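Local coordinates for protein DnaJ homolog subfamily C member 3 (Mus musculus, PDB 3IEG) that acts in the unfolded protein response as an HSC70 co-chaperone and GCN2 inhibitor, its tetratricopeptide repeat domain, the part present here, binding misfolded proteins, at residues A[80-85]-A[92-97]; A[96-101]-A[108-113]; A[210-215]-A[230-235]; A[289-294]-A[313-318]. All coordinates share one frame; numbering follows the deposited sequence.

Contact 1 of 4, residues A[80-85]-A[92-97]; sequences LLLKQG and DDFKKV
The Phe94 ring and the Asp93 carboxylate are the flat groups that helix 87-98 presents to helix 71-84, the helical hairpin of tetratricopeptide repeat 3. The ring receives Leu82 obliquely, with CD2 of Leu82 4.4 Å from CE2 of Phe94, a loose apolar approach. Gln113 and Leu114 of helix 104-132 also pack on this ring, so it is shared between its own repeat and the helix that follows. The carboxylate meets Leu81 instead: CD1 of Leu81 lies 3.5 Å from OD2 of Asp93, and the two side chains cross at about a right angle. Leu81 reaches over because its CG stands anti to the carbonyl carbon (chi1 -64°), which sends the branched end toward the second helix. Asp93 OD2 forms a salt bridge with Arg77, one turn earlier on helix 71-84, so the buried carboxylate is paired with a guanidinium while a leucine methyl lies against the same oxygen. All four touching residues are buried, yet no hydrogen bond joins the two segments. On the outer side of the second helix, Lys96 NZ makes a weak salt bridge to Asp92. Gly85 ends helix 71-84 in a Schellman motif with positive phi, and its N binds the O of Leu82 at 3.0 Å.

Contact 2 of 4, residues A[96-101]-A[108-113]; sequences KVLKSN and KEAESQ
Apolar packing brings Val97 and Leu98, in the last turn of helix 87-98, against Ala110 on helix 104-132. CG1 of Val97 lies 3.8 Å from CB of Ala110, and CD2 of Leu98 reaches the same methyl at 4.1 Å, so one small side chain fits against two branched ones. The lack of bulk at Ala110 lets the backbones come near, with CA of Leu98 and CA of Ala110 6.9 Å apart.

The second kind of contact is between Leu98 and the side chain of Glu111, which cross at about a right angle. A bend at chi2 (-80°) folds the glutamate back toward the leucine. As a result CD1 of Leu98 is nearly equidistant from the three carboxylate atoms, 3.7 Å from both CD and OE2 of Glu111, while CD2 of Leu98 touches CG of Glu111 at 3.8 Å. These are van der Waals contacts, and no hydrogen bond or salt bridge crosses between the segments. With an alanine here in place of Leu98, both methyls would be gone, and the Glu111 chain would probably be left without its apolar support and set free to turn, with Val97 alone packing on Ala110.

Two polar residues of helix 104-132, Glu109 and Gln113, hydrogen-bond His79 of helix 71-84. Leu98 also packs on Glu107 and Leu114, and Val97 on Arg74, so the end of helix 87-98 sits between helix 71-84 and the long helix 104-132, closing repeat 3 against the helix after it.

Contact 3 of 4, residues A[210-215]-A[230-235]; sequences EVRECL and QVKKLN
Val211 and Val231 make the apolar part of this contact, between helix 204-217 of tetratricopeptide repeat 6 and the long helix 222-246 that leads into repeat 7. One methyl from each side is used: CG1 of Val211 lies 4.3 Å from CG2 of Val231. Both residues are buried, and their CA atoms stand 8.8 Å apart. Ser195 and Tyr199 of helix 188-201 pack against Val211 and Val231 respectively, which adds a third helix to the join.

The polar part, nearer the surface, pairs like charges. Lys232 NZ comes in at the edge of the Arg212 guanidinium, near its plane. No bond forms between these two cations. Their partner is Tyr228, on the same helix as Lys232, whose hydroxyl is hydrogen-bonded both to NH1 of Arg212 and to NZ of Lys232. That common acceptor probably helps to offset the repulsion and to keep the two ends side by side.

Three residues after Val211, Cys214 is tied to Cys224 by a disulfide, which staples the start of the long helix to helix 204-217. Between the cations themselves, NH2 of Arg212 and NZ of Lys232 remain 4.3 Å apart.

Contact 4 of 4, residues A[289-294]-A[313-318]; sequences VEAIRI and AEAYLI
Ala291 marks the nearest approach of CA atoms between residues 289-294 and 313-318, facing Ala315 methyl to methyl with CB of Ala291 3.6 Å from CB of Ala315. The CA atoms of Ala291 and Ala315 are 6.3 Å apart. Small side chains on both helices make this possible, and the axes of the two short segments pass 8.9 Å from each other. Phe282 of helix 268-284 packs on Ala291 as well, so the methyl of this residue lies among three helices.

Ile292 follows and does most of the covering. Its CG2 is the branch that touches, 4.0 Å from CB of Ala315 and equally 4.0 Å from CE2 of Tyr316, where it approaches the ring obliquely. Ile292 and Tyr316 cross at about a right angle. With CG of Tyr316 anti to its carbonyl carbon (chi1 -82°), the ring swings toward the isoleucine although its CB starts off to the flank. The same ring reaches the next helix, 322-333, through Glu324, Ala325 and Asp328.

Further along, Ile294 packs instead on Cys279 of helix 268-284. No hydrogen bond crosses the interface; close by, Glu314 forms a salt bridge with Lys284.

The segment axes make an angle of 143° and run roughly antiparallel. Residues 289-294 belong to repeat 8 and 313-318 to repeat 9, so this is the packing of the second helix of one tetratricopeptide repeat on the first helix of the next, the step by which these arrays stack into a superhelix.

Contacts 1 and 2 form one continuous patch, their centres 10 Å apart: they share Lys96 and Val97 of helix 87-98, and the Phe94 ring packs against Gln113. Contact 3 lies across the centre of the chain, its centre 41 Å from that of contact 1, and contact 4 a further 36 Å from contact 3. Contacts 2 and 4 are the most distant pair, 77 Å between centres, as expected of an elongated repeat array. The groove that binds misfolded proteins belongs to the first two repeats. Contact 1 lies within the third, immediately following in sequence, whereas contacts 3 and 4 join later repeats.

Contact 1 of 4, residues A[80-85]-A[92-97]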
loop_
_atom_site.group_PDB
_atom_site.type_symbol
_atom_site.label_atom_id
_atom_site.label_comp_id
_atom_site.label_asym_id
_atom_site.label_seq_id
_atom_site.Cartn_x
_atom_site.Cartn_y
_atom_site.Cartn_z
ATOM N N LEU A 80 16.175 -13.414 -14.770
ATOM C CA LEU A 80 15.082 -13.425 -13.807
ATOM C C LEU A 80 15.623 -13.213 -12.412
ATOM O O LEU A 80 15.047 -12.447 -11.655
ATOM C CB LEU A 80 14.231 -14.716 -13.886
ATOM C CG LEU A 80 13.560 -15.070 -15.225
ATOM C CD1 LEU A 80 12.802 -16.402 -15.166
ATOM C CD2 LEU A 80 12.648 -13.955 -15.670
ATOM N N LEU A 81 16.734 -13.876 -12.087
ATOM C CA LEU A 81 17.406 -13.695 -10.788
ATOM C C LEU A 81 17.818 -12.246 -10.532
ATOM O O LEU A 81 17.567 -11.712 -9.457
ATOM C CB LEU A 81 18.630 -14.617 -10.653
ATOM C CG LEU A 81 18.369 -16.129 -10.660
ATOM C CD1 LEU A 81 19.634 -16.939 -10.974
ATOM C CD2 LEU A 81 17.722 -16.583 -9.362
ATOM N N LEU A 82 18.442 -11.606 -11.513
ATOM C CA LEU A 82 18.784 -10.195 -11.369
ATOM C C LEU A 82 17.549 -9.345 -11.054
ATOM O O LEU A 82 17.601 -8.473 -10.197
ATOM C CB LEU A 82 19.490 -9.682 -12.623
ATOM C CG LEU A 82 19.882 -8.206 -12.709
ATOM C CD1 LEU A 82 20.723 -7.753 -11.524
ATOM C CD2 LEU A 82 20.633 -7.981 -13.996
ATOM N N LYS A 83 16.440 -9.607 -11.746
ATOM C CA LYS A 83 15.193 -8.882 -11.497
ATOM C C LYS A 83 14.648 -9.156 -10.088
ATOM O O LYS A 83 14.039 -8.294 -9.465
ATOM C CB LYS A 83 14.142 -9.240 -12.542
ATOM C CG LYS A 83 14.302 -8.547 -13.898
ATOM C CD LYS A 83 12.982 -8.617 -14.645
ATOM C CE LYS A 83 13.082 -8.063 -16.034
ATOM N NZ LYS A 83 11.732 -8.163 -16.681
ATOM N N GLN A 84 14.881 -10.361 -9.593
ATOM C CA GLN A 84 14.455 -10.729 -8.255
ATOM C C GLN A 84 15.394 -10.166 -7.176
ATOM O O GLN A 84 15.107 -10.258 -5.989
ATOM C CB GLN A 84 14.345 -12.251 -8.149
ATOM C CG GLN A 84 13.199 -12.861 -8.947
ATOM C CD GLN A 84 13.117 -14.376 -8.796
ATOM O OE1 GLN A 84 13.997 -14.998 -8.211
ATOM N NE2 GLN A 84 12.057 -14.975 -9.333
ATOM N N GLY A 85 16.511 -9.576 -7.590
ATOM C CA GLY A 85 17.515 -9.049 -6.664
ATOM C C GLY A 85 18.353 -10.130 -5.995
ATOM O O GLY A 85 19.014 -9.875 -4.982
ATOM N N ASP A 92 26.562 -15.554 -10.519
ATOM C CA ASP A 92 26.986 -16.922 -10.668
ATOM C C ASP A 92 26.522 -17.491 -12.014
ATOM O O ASP A 92 27.319 -18.089 -12.739
ATOM C CB ASP A 92 26.469 -17.760 -9.512
ATOM C CG ASP A 92 27.104 -19.127 -9.465
ATOM O OD1 ASP A 92 28.201 -19.246 -8.882
ATOM O OD2 ASP A 92 26.517 -20.084 -10.012
ATOM N N ASP A 93 25.248 -17.287 -12.354
ATOM C CA ASP A 93 24.699 -17.751 -13.631
ATOM C C ASP A 93 25.334 -17.081 -14.846
ATOM O O ASP A 93 25.761 -17.770 -15.771
ATOM C CB ASP A 93 23.174 -17.623 -13.676
ATOM C CG ASP A 93 22.472 -18.913 -13.318
ATOM O OD1 ASP A 93 23.160 -19.917 -13.071
ATOM O OD2 ASP A 93 21.228 -18.943 -13.289
ATOM N N PHE A 94 25.413 -15.754 -14.837
ATOM C CA PHE A 94 26.059 -15.030 -15.919
ATOM C C PHE A 94 27.513 -15.449 -16.081
ATOM O O PHE A 94 27.973 -15.672 -17.195
ATOM C CB PHE A 94 26.000 -13.530 -15.685
ATOM C CG PHE A 94 24.613 -12.957 -15.681
ATOM C CD1 PHE A 94 23.772 -13.114 -16.783
ATOM C CD2 PHE A 94 24.161 -12.220 -14.587
ATOM C CE1 PHE A 94 22.500 -12.584 -16.775
ATOM C CE2 PHE A 94 22.888 -11.664 -14.582
ATOM C CZ PHE A 94 22.059 -11.843 -15.675
ATOM N N LYS A 95 28.243 -15.552 -14.973
ATOM C CA LYS A 95 29.633 -15.977 -15.026
ATOM C C LYS A 95 29.790 -17.373 -15.653
ATOM O O LYS A 95 30.684 -17.589 -16.468
ATOM C CB LYS A 95 30.284 -15.915 -13.632
ATOM C CG LYS A 95 30.859 -14.551 -13.268
ATOM C CD LYS A 95 31.207 -14.423 -11.778
ATOM C CE LYS A 95 31.759 -13.009 -11.477
ATOM N NZ LYS A 95 31.427 -12.458 -10.106
ATOM N N LYS A 96 28.929 -18.315 -15.277
ATOM C CA LYS A 96 28.999 -19.668 -15.836
ATOM C C LYS A 96 28.630 -19.726 -17.334
ATOM O O LYS A 96 29.131 -20.586 -18.072
ATOM C CB LYS A 96 28.134 -20.631 -15.032
ATOM C CG LYS A 96 28.695 -20.980 -13.652
ATOM C CD LYS A 96 27.819 -22.018 -12.950
ATOM C CE LYS A 96 28.363 -22.398 -11.576
ATOM N NZ LYS A 96 27.376 -23.193 -10.769
ATOM N N VAL A 97 27.752 -18.815 -17.759
ATOM C CA VAL A 97 27.409 -18.628 -19.158
ATOM C C VAL A 97 28.672 -18.282 -19.958
ATOM O O VAL A 97 28.922 -18.872 -21.019
ATOM C CB VAL A 97 26.323 -17.519 -19.324
ATOM C CG1 VAL A 97 26.344 -16.913 -20.722
ATOM C CG2 VAL A 97 24.930 -18.048 -18.973
#

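Contact 2 of 4, residues A[96-101]-A[108-113]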
loop_
_atom_site.group_PDB
_atom_site.type_symbol
_atom_site.label_atom_id
_atom_site.label_comp_id
_atom_site.label_asym_id
_atom_site.label_seq_id
_atom_site.Cartn_x
_atom_site.Cartn_y
_atom_site.Cartn_z
ATOM N N LYS A 96 28.929 -18.315 -15.277
ATOM C CA LYS A 96 28.999 -19.668 -15.836
ATOM C C LYS A 96 28.630 -19.726 -17.334
ATOM O O LYS A 96 29.131 -20.586 -18.072
ATOM C CB LYS A 96 28.134 -20.631 -15.032
ATOM C CG LYS A 96 28.695 -20.980 -13.652
ATOM C CD LYS A 96 27.819 -22.018 -12.950
ATOM C CE LYS A 96 28.363 -22.398 -11.576
ATOM N NZ LYS A 96 27.376 -23.193 -10.769
ATOM N N VAL A 97 27.752 -18.815 -17.759
ATOM C CA VAL A 97 27.409 -18.628 -19.158
ATOM C C VAL A 97 28.672 -18.282 -19.958
ATOM O O VAL A 97 28.922 -18.872 -21.019
ATOM C CB VAL A 97 26.323 -17.519 -19.324
ATOM C CG1 VAL A 97 26.344 -16.913 -20.722
ATOM C CG2 VAL A 97 24.930 -18.048 -18.973
ATOM N N LEU A 98 29.472 -17.350 -19.435
ATOM C CA LEU A 98 30.708 -16.938 -20.090
ATOM C C LEU A 98 31.673 -18.107 -20.303
ATOM O O LEU A 98 32.475 -18.079 -21.226
ATOM C CB LEU A 98 31.400 -15.822 -19.304
ATOM C CG LEU A 98 30.725 -14.452 -19.288
ATOM C CD1 LEU A 98 31.498 -13.492 -18.416
ATOM C CD2 LEU A 98 30.586 -13.887 -20.689
ATOM N N LYS A 99 31.569 -19.136 -19.471
ATOM C CA LYS A 99 32.502 -20.271 -19.498
ATOM C C LYS A 99 31.878 -21.568 -20.022
ATOM O O LYS A 99 32.384 -22.663 -19.743
ATOM C CB LYS A 99 33.059 -20.524 -18.092
ATOM C CG LYS A 99 34.130 -19.564 -17.646
ATOM C CD LYS A 99 34.406 -19.772 -16.180
ATOM C CE LYS A 99 35.883 -19.562 -15.872
ATOM N NZ LYS A 99 36.132 -19.763 -14.425
ATOM N N SER A 100 30.774 -21.454 -20.757
ATOM C CA SER A 100 30.134 -22.627 -21.350
ATOM C C SER A 100 29.986 -22.453 -22.875
ATOM O O SER A 100 29.050 -22.971 -23.495
ATOM C CB SER A 100 28.787 -22.911 -20.670
ATOM O OG SER A 100 27.844 -21.898 -20.967
ATOM N N ASN A 101 30.952 -21.730 -23.451
ATOM C CA ASN A 101 31.003 -21.381 -24.877
ATOM C C ASN A 101 29.743 -20.667 -25.368
ATOM O O ASN A 101 28.963 -21.228 -26.135
ATOM C CB ASN A 101 31.316 -22.607 -25.746
ATOM C CG ASN A 101 32.388 -23.482 -25.147
ATOM O OD1 ASN A 101 33.573 -23.170 -25.220
ATOM N ND2 ASN A 101 31.974 -24.589 -24.542
ATOM N N LYS A 108 27.774 -11.152 -25.106
ATOM C CA LYS A 108 27.563 -9.711 -24.883
ATOM C C LYS A 108 26.489 -9.433 -23.829
ATOM O O LYS A 108 26.668 -8.557 -22.982
ATOM C CB LYS A 108 27.238 -8.953 -26.191
ATOM C CG LYS A 108 27.127 -7.409 -25.994
ATOM C CD LYS A 108 26.841 -6.604 -27.280
ATOM C CE LYS A 108 28.143 -6.141 -27.977
ATOM N NZ LYS A 108 28.750 -7.206 -28.854
ATOM N N GLU A 109 25.385 -10.182 -23.896
ATOM C CA GLU A 109 24.275 -10.077 -22.931
ATOM C C GLU A 109 24.745 -10.375 -21.492
ATOM O O GLU A 109 24.419 -9.631 -20.568
ATOM C CB GLU A 109 23.112 -10.997 -23.344
ATOM C CG GLU A 109 21.720 -10.394 -23.179
ATOM C CD GLU A 109 20.619 -11.137 -23.974
ATOM O OE1 GLU A 109 19.605 -11.534 -23.350
ATOM O OE2 GLU A 109 20.748 -11.311 -25.215
ATOM N N ALA A 110 25.540 -11.433 -21.322
ATOM C CA ALA A 110 26.055 -11.820 -20.013
ATOM C C ALA A 110 27.086 -10.847 -19.440
ATOM O O ALA A 110 27.096 -10.609 -18.236
ATOM C CB ALA A 110 26.610 -13.223 -20.049
ATOM N N GLU A 111 27.950 -10.291 -20.288
ATOM C CA GLU A 111 28.919 -9.276 -19.844
ATOM C C GLU A 111 28.195 -7.998 -19.434
ATOM O O GLU A 111 28.549 -7.351 -18.441
ATOM C CB GLU A 111 29.951 -8.960 -20.938
ATOM C CG GLU A 111 30.876 -10.119 -21.296
ATOM C CD GLU A 111 32.043 -10.314 -20.328
ATOM O OE1 GLU A 111 33.048 -10.941 -20.748
ATOM O OE2 GLU A 111 31.972 -9.854 -19.158
ATOM N N SER A 112 27.178 -7.650 -20.213
ATOM C CA SER A 112 26.344 -6.492 -19.948
ATOM C C SER A 112 25.605 -6.647 -18.602
ATOM O O SER A 112 25.495 -5.689 -17.819
ATOM C CB SER A 112 25.361 -6.314 -21.098
ATOM O OG SER A 112 24.466 -5.258 -20.841
ATOM N N GLN A 113 25.126 -7.862 -18.329
ATOM C CA GLN A 113 24.411 -8.135 -17.096
ATOM C C GLN A 113 25.339 -8.251 -15.877
ATOM O O GLN A 113 24.903 -8.019 -14.750
ATOM C CB GLN A 113 23.538 -9.381 -17.245
ATOM C CG GLN A 113 22.358 -9.258 -18.225
ATOM C CD GLN A 113 21.274 -8.324 -17.732
ATOM O OE1 GLN A 113 21.443 -7.107 -17.728
ATOM N NE2 GLN A 113 20.142 -8.889 -17.325
#

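Contact 3 of 4, residues A[210-215]-A[230-235]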
loop_
_atom_site.group_PDB
_atom_site.type_symbol
_atom_site.label_atom_id
_atom_site.label_comp_id
_atom_site.label_asym_id
_atom_site.label_seq_id
_atom_site.Cartn_x
_atom_site.Cartn_y
_atom_site.Cartn_z
ATOM N N GLU A 210 -7.850 -4.657 6.541
ATOM C CA GLU A 210 -6.494 -5.036 6.257
ATOM C C GLU A 210 -6.023 -6.106 7.234
ATOM O O GLU A 210 -5.306 -7.026 6.845
ATOM C CB GLU A 210 -5.580 -3.811 6.288
ATOM C CG GLU A 210 -4.395 -3.939 5.375
ATOM C CD GLU A 210 -4.770 -4.102 3.902
ATOM O OE1 GLU A 210 -3.980 -4.715 3.157
ATOM O OE2 GLU A 210 -5.838 -3.618 3.483
ATOM N N VAL A 211 -6.426 -5.992 8.495
ATOM C CA VAL A 211 -6.102 -7.019 9.468
ATOM C C VAL A 211 -6.888 -8.312 9.172
ATOM O O VAL A 211 -6.462 -9.413 9.543
ATOM C CB VAL A 211 -6.280 -6.508 10.934
ATOM C CG1 VAL A 211 -7.714 -6.646 11.416
ATOM C CG2 VAL A 211 -5.347 -7.230 11.865
ATOM N N ARG A 212 -8.021 -8.172 8.478
ATOM C CA ARG A 212 -8.833 -9.330 8.103
ATOM C C ARG A 212 -8.101 -10.151 7.053
ATOM O O ARG A 212 -8.101 -11.381 7.105
ATOM C CB ARG A 212 -10.220 -8.922 7.591
ATOM C CG ARG A 212 -11.213 -8.597 8.689
ATOM C CD ARG A 212 -12.623 -8.486 8.132
ATOM N NE ARG A 212 -13.470 -7.611 8.946
ATOM C CZ ARG A 212 -14.073 -7.973 10.077
ATOM N NH1 ARG A 212 -13.926 -9.205 10.556
ATOM N NH2 ARG A 212 -14.818 -7.099 10.737
ATOM N N GLU A 213 -7.468 -9.458 6.110
ATOM C CA GLU A 213 -6.627 -10.113 5.122
ATOM C C GLU A 213 -5.520 -10.914 5.800
ATOM O O GLU A 213 -5.238 -12.040 5.390
ATOM C CB GLU A 213 -6.040 -9.100 4.135
ATOM C CG GLU A 213 -7.071 -8.360 3.277
ATOM C CD GLU A 213 -8.077 -9.284 2.613
ATOM O OE1 GLU A 213 -7.693 -10.387 2.163
ATOM O OE2 GLU A 213 -9.260 -8.896 2.541
ATOM N N CYS A 214 -4.915 -10.345 6.843
ATOM C CA CYS A 214 -3.897 -11.050 7.612
ATOM C C CYS A 214 -4.458 -12.351 8.199
ATOM O O CYS A 214 -3.896 -13.429 7.982
ATOM C CB CYS A 214 -3.311 -10.161 8.716
ATOM S SG CYS A 214 -2.202 -11.059 9.846
ATOM N N LEU A 215 -5.576 -12.248 8.915
ATOM C CA LEU A 215 -6.177 -13.403 9.579
ATOM C C LEU A 215 -6.695 -14.455 8.603
ATOM O O LEU A 215 -6.786 -15.634 8.944
ATOM C CB LEU A 215 -7.295 -12.956 10.522
ATOM C CG LEU A 215 -6.864 -12.197 11.779
ATOM C CD1 LEU A 215 -8.080 -11.732 12.548
ATOM C CD2 LEU A 215 -5.974 -13.055 12.659
ATOM N N GLN A 230 -8.849 -5.004 18.988
ATOM C CA GLN A 230 -8.781 -3.569 19.262
ATOM C C GLN A 230 -9.488 -2.736 18.188
ATOM O O GLN A 230 -10.349 -1.930 18.520
ATOM C CB GLN A 230 -7.333 -3.115 19.442
ATOM C CG GLN A 230 -7.145 -1.608 19.547
ATOM C CD GLN A 230 -7.610 -1.025 20.878
ATOM O OE1 GLN A 230 -8.111 -1.744 21.745
ATOM N NE2 GLN A 230 -7.439 0.283 21.047
ATOM N N VAL A 231 -9.139 -2.929 16.916
ATOM C CA VAL A 231 -9.796 -2.168 15.847
ATOM C C VAL A 231 -11.260 -2.519 15.740
ATOM O O VAL A 231 -12.067 -1.636 15.537
ATOM C CB VAL A 231 -9.169 -2.322 14.411
ATOM C CG1 VAL A 231 -8.513 -1.035 13.953
ATOM C CG2 VAL A 231 -8.251 -3.535 14.288
ATOM N N LYS A 232 -11.599 -3.804 15.866
ATOM C CA LYS A 232 -12.996 -4.237 15.760
ATOM C C LYS A 232 -13.869 -3.423 16.717
ATOM O O LYS A 232 -14.865 -2.824 16.281
ATOM C CB LYS A 232 -13.147 -5.732 16.019
ATOM C CG LYS A 232 -14.364 -6.358 15.372
ATOM C CD LYS A 232 -14.606 -7.748 15.937
ATOM C CE LYS A 232 -16.045 -8.194 15.800
ATOM N NZ LYS A 232 -16.309 -8.689 14.430
ATOM N N LYS A 233 -13.461 -3.372 17.992
ATOM C CA LYS A 233 -14.141 -2.577 19.018
ATOM C C LYS A 233 -14.139 -1.080 18.710
ATOM O O LYS A 233 -15.185 -0.437 18.718
ATOM C CB LYS A 233 -13.500 -2.795 20.388
ATOM C CG LYS A 233 -13.893 -4.096 21.094
ATOM C CD LYS A 233 -13.068 -4.307 22.387
ATOM C CE LYS A 233 -13.310 -3.177 23.399
ATOM N NZ LYS A 233 -12.715 -3.499 24.727
ATOM N N LEU A 234 -12.960 -0.530 18.447
ATOM C CA LEU A 234 -12.826 0.880 18.162
ATOM C C LEU A 234 -13.667 1.264 16.958
ATOM O O LEU A 234 -14.235 2.350 16.911
ATOM C CB LEU A 234 -11.363 1.221 17.919
ATOM C CG LEU A 234 -10.860 2.667 18.012
ATOM C CD1 LEU A 234 -10.792 3.289 16.642
ATOM C CD2 LEU A 234 -11.635 3.554 19.006
ATOM N N ASN A 235 -13.765 0.358 15.996
ATOM C CA ASN A 235 -14.529 0.608 14.793
ATOM C C ASN A 235 -16.041 0.521 14.996
ATOM O O ASN A 235 -16.781 1.286 14.379
ATOM C CB ASN A 235 -14.098 -0.341 13.680
ATOM C CG ASN A 235 -14.847 -0.098 12.394
ATOM O OD1 ASN A 235 -15.794 -0.810 12.076
ATOM N ND2 ASN A 235 -14.438 0.925 11.653
#

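Contact 4 of 4, residues A[289-294]-A[313-318]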
loop_
_atom_site.group_PDB
_atom_site.type_symbol
_atom_site.label_atom_id
_atom_site.label_comp_id
_atom_site.label_asym_id
_atom_site.label_seq_id
_atom_site.Cartn_x
_atom_site.Cartn_y
_atom_site.Cartn_z
ATOM N N VAL A 289 -23.339 26.862 24.981
ATOM C CA VAL A 289 -22.201 27.111 25.882
ATOM C C VAL A 289 -21.132 26.036 25.724
ATOM O O VAL A 289 -19.963 26.353 25.505
ATOM C CB VAL A 289 -22.621 27.224 27.383
ATOM C CG1 VAL A 289 -21.402 27.495 28.275
ATOM C CG2 VAL A 289 -23.678 28.319 27.582
ATOM N N GLU A 290 -21.541 24.771 25.824
ATOM C CA GLU A 290 -20.622 23.638 25.686
ATOM C C GLU A 290 -20.090 23.554 24.263
ATOM O O GLU A 290 -18.918 23.260 24.052
ATOM C CB GLU A 290 -21.283 22.312 26.084
ATOM C CG GLU A 290 -21.850 22.262 27.508
ATOM C CD GLU A 290 -23.314 22.716 27.579
ATOM O OE1 GLU A 290 -23.593 23.928 27.373
ATOM O OE2 GLU A 290 -24.189 21.854 27.840
ATOM N N ALA A 291 -20.951 23.836 23.295
ATOM C CA ALA A 291 -20.566 23.825 21.899
ATOM C C ALA A 291 -19.378 24.740 21.629
ATOM O O ALA A 291 -18.394 24.301 21.029
ATOM C CB ALA A 291 -21.741 24.195 21.014
ATOM N N ILE A 292 -19.447 25.996 22.082
ATOM C CA ILE A 292 -18.354 26.930 21.796
ATOM C C ILE A 292 -17.065 26.557 22.529
ATOM O O ILE A 292 -15.984 26.794 21.999
ATOM C CB ILE A 292 -18.694 28.449 21.989
ATOM C CG1 ILE A 292 -18.321 28.932 23.389
ATOM C CG2 ILE A 292 -20.147 28.767 21.630
ATOM C CD1 ILE A 292 -17.449 30.186 23.394
ATOM N N ARG A 293 -17.174 25.956 23.716
ATOM C CA ARG A 293 -15.977 25.593 24.484
ATOM C C ARG A 293 -15.141 24.560 23.742
ATOM O O ARG A 293 -13.940 24.750 23.552
ATOM C CB ARG A 293 -16.300 25.100 25.909
ATOM C CG ARG A 293 -17.048 26.116 26.778
ATOM C CD ARG A 293 -16.921 25.841 28.298
ATOM N NE ARG A 293 -18.023 26.457 29.051
ATOM C CZ ARG A 293 -17.991 26.778 30.348
ATOM N NH1 ARG A 293 -16.899 26.572 31.077
ATOM N NH2 ARG A 293 -19.064 27.325 30.920
ATOM N N ILE A 294 -15.777 23.480 23.301
ATOM C CA ILE A 294 -15.018 22.381 22.707
ATOM C C ILE A 294 -14.786 22.531 21.214
ATOM O O ILE A 294 -13.800 22.024 20.710
ATOM C CB ILE A 294 -15.562 20.966 23.087
ATOM C CG1 ILE A 294 -16.478 20.395 22.008
ATOM C CG2 ILE A 294 -16.206 20.985 24.486
ATOM C CD1 ILE A 294 -17.885 20.944 22.034
ATOM N N ALA A 313 -20.102 28.441 14.641
ATOM C CA ALA A 313 -20.972 29.462 14.089
ATOM C C ALA A 313 -22.414 29.202 14.517
ATOM O O ALA A 313 -23.009 30.020 15.210
ATOM C CB ALA A 313 -20.854 29.509 12.574
ATOM N N GLU A 314 -22.968 28.054 14.136
ATOM C CA GLU A 314 -24.338 27.728 14.519
ATOM C C GLU A 314 -24.607 27.945 16.016
ATOM O O GLU A 314 -25.695 28.372 16.396
ATOM C CB GLU A 314 -24.717 26.310 14.085
ATOM C CG GLU A 314 -25.374 26.233 12.701
ATOM C CD GLU A 314 -25.802 24.806 12.313
ATOM O OE1 GLU A 314 -26.430 24.112 13.159
ATOM O OE2 GLU A 314 -25.516 24.380 11.159
ATOM N N ALA A 315 -23.611 27.677 16.856
ATOM C CA ALA A 315 -23.761 27.871 18.297
ATOM C C ALA A 315 -23.756 29.350 18.697
ATOM O O ALA A 315 -24.441 29.731 19.644
ATOM C CB ALA A 315 -22.699 27.116 19.050
ATOM N N TYR A 316 -22.988 30.172 17.981
ATOM C CA TYR A 316 -22.943 31.620 18.235
ATOM C C TYR A 316 -24.284 32.307 17.996
ATOM O O TYR A 316 -24.636 33.248 18.705
ATOM C CB TYR A 316 -21.870 32.302 17.390
ATOM C CG TYR A 316 -20.482 32.211 17.967
ATOM C CD1 TYR A 316 -19.371 32.054 17.135
ATOM C CD2 TYR A 316 -20.269 32.277 19.347
ATOM C CE1 TYR A 316 -18.095 31.970 17.655
ATOM C CE2 TYR A 316 -18.984 32.187 19.879
ATOM C CZ TYR A 316 -17.910 32.035 19.023
ATOM O OH TYR A 316 -16.641 31.948 19.540
ATOM N N LEU A 317 -25.012 31.821 16.992
ATOM C CA LEU A 317 -26.319 32.349 16.616
ATOM C C LEU A 317 -27.398 32.135 17.685
ATOM O O LEU A 317 -28.245 33.008 17.895
ATOM C CB LEU A 317 -26.781 31.740 15.284
ATOM C CG LEU A 317 -26.020 32.088 14.002
ATOM C CD1 LEU A 317 -26.518 31.230 12.844
ATOM C CD2 LEU A 317 -26.158 33.566 13.669
ATOM N N ILE A 318 -27.389 30.974 18.339
ATOM C CA ILE A 318 -28.295 30.757 19.464
ATOM C C ILE A 318 -27.969 31.808 20.520
ATOM O O ILE A 318 -28.857 32.479 21.037
ATOM C CB ILE A 318 -28.222 29.309 20.019
ATOM C CG1 ILE A 318 -28.499 28.306 18.888
ATOM C CG2 ILE A 318 -29.219 29.116 21.179
ATOM C CD1 ILE A 318 -28.176 26.846 19.214
#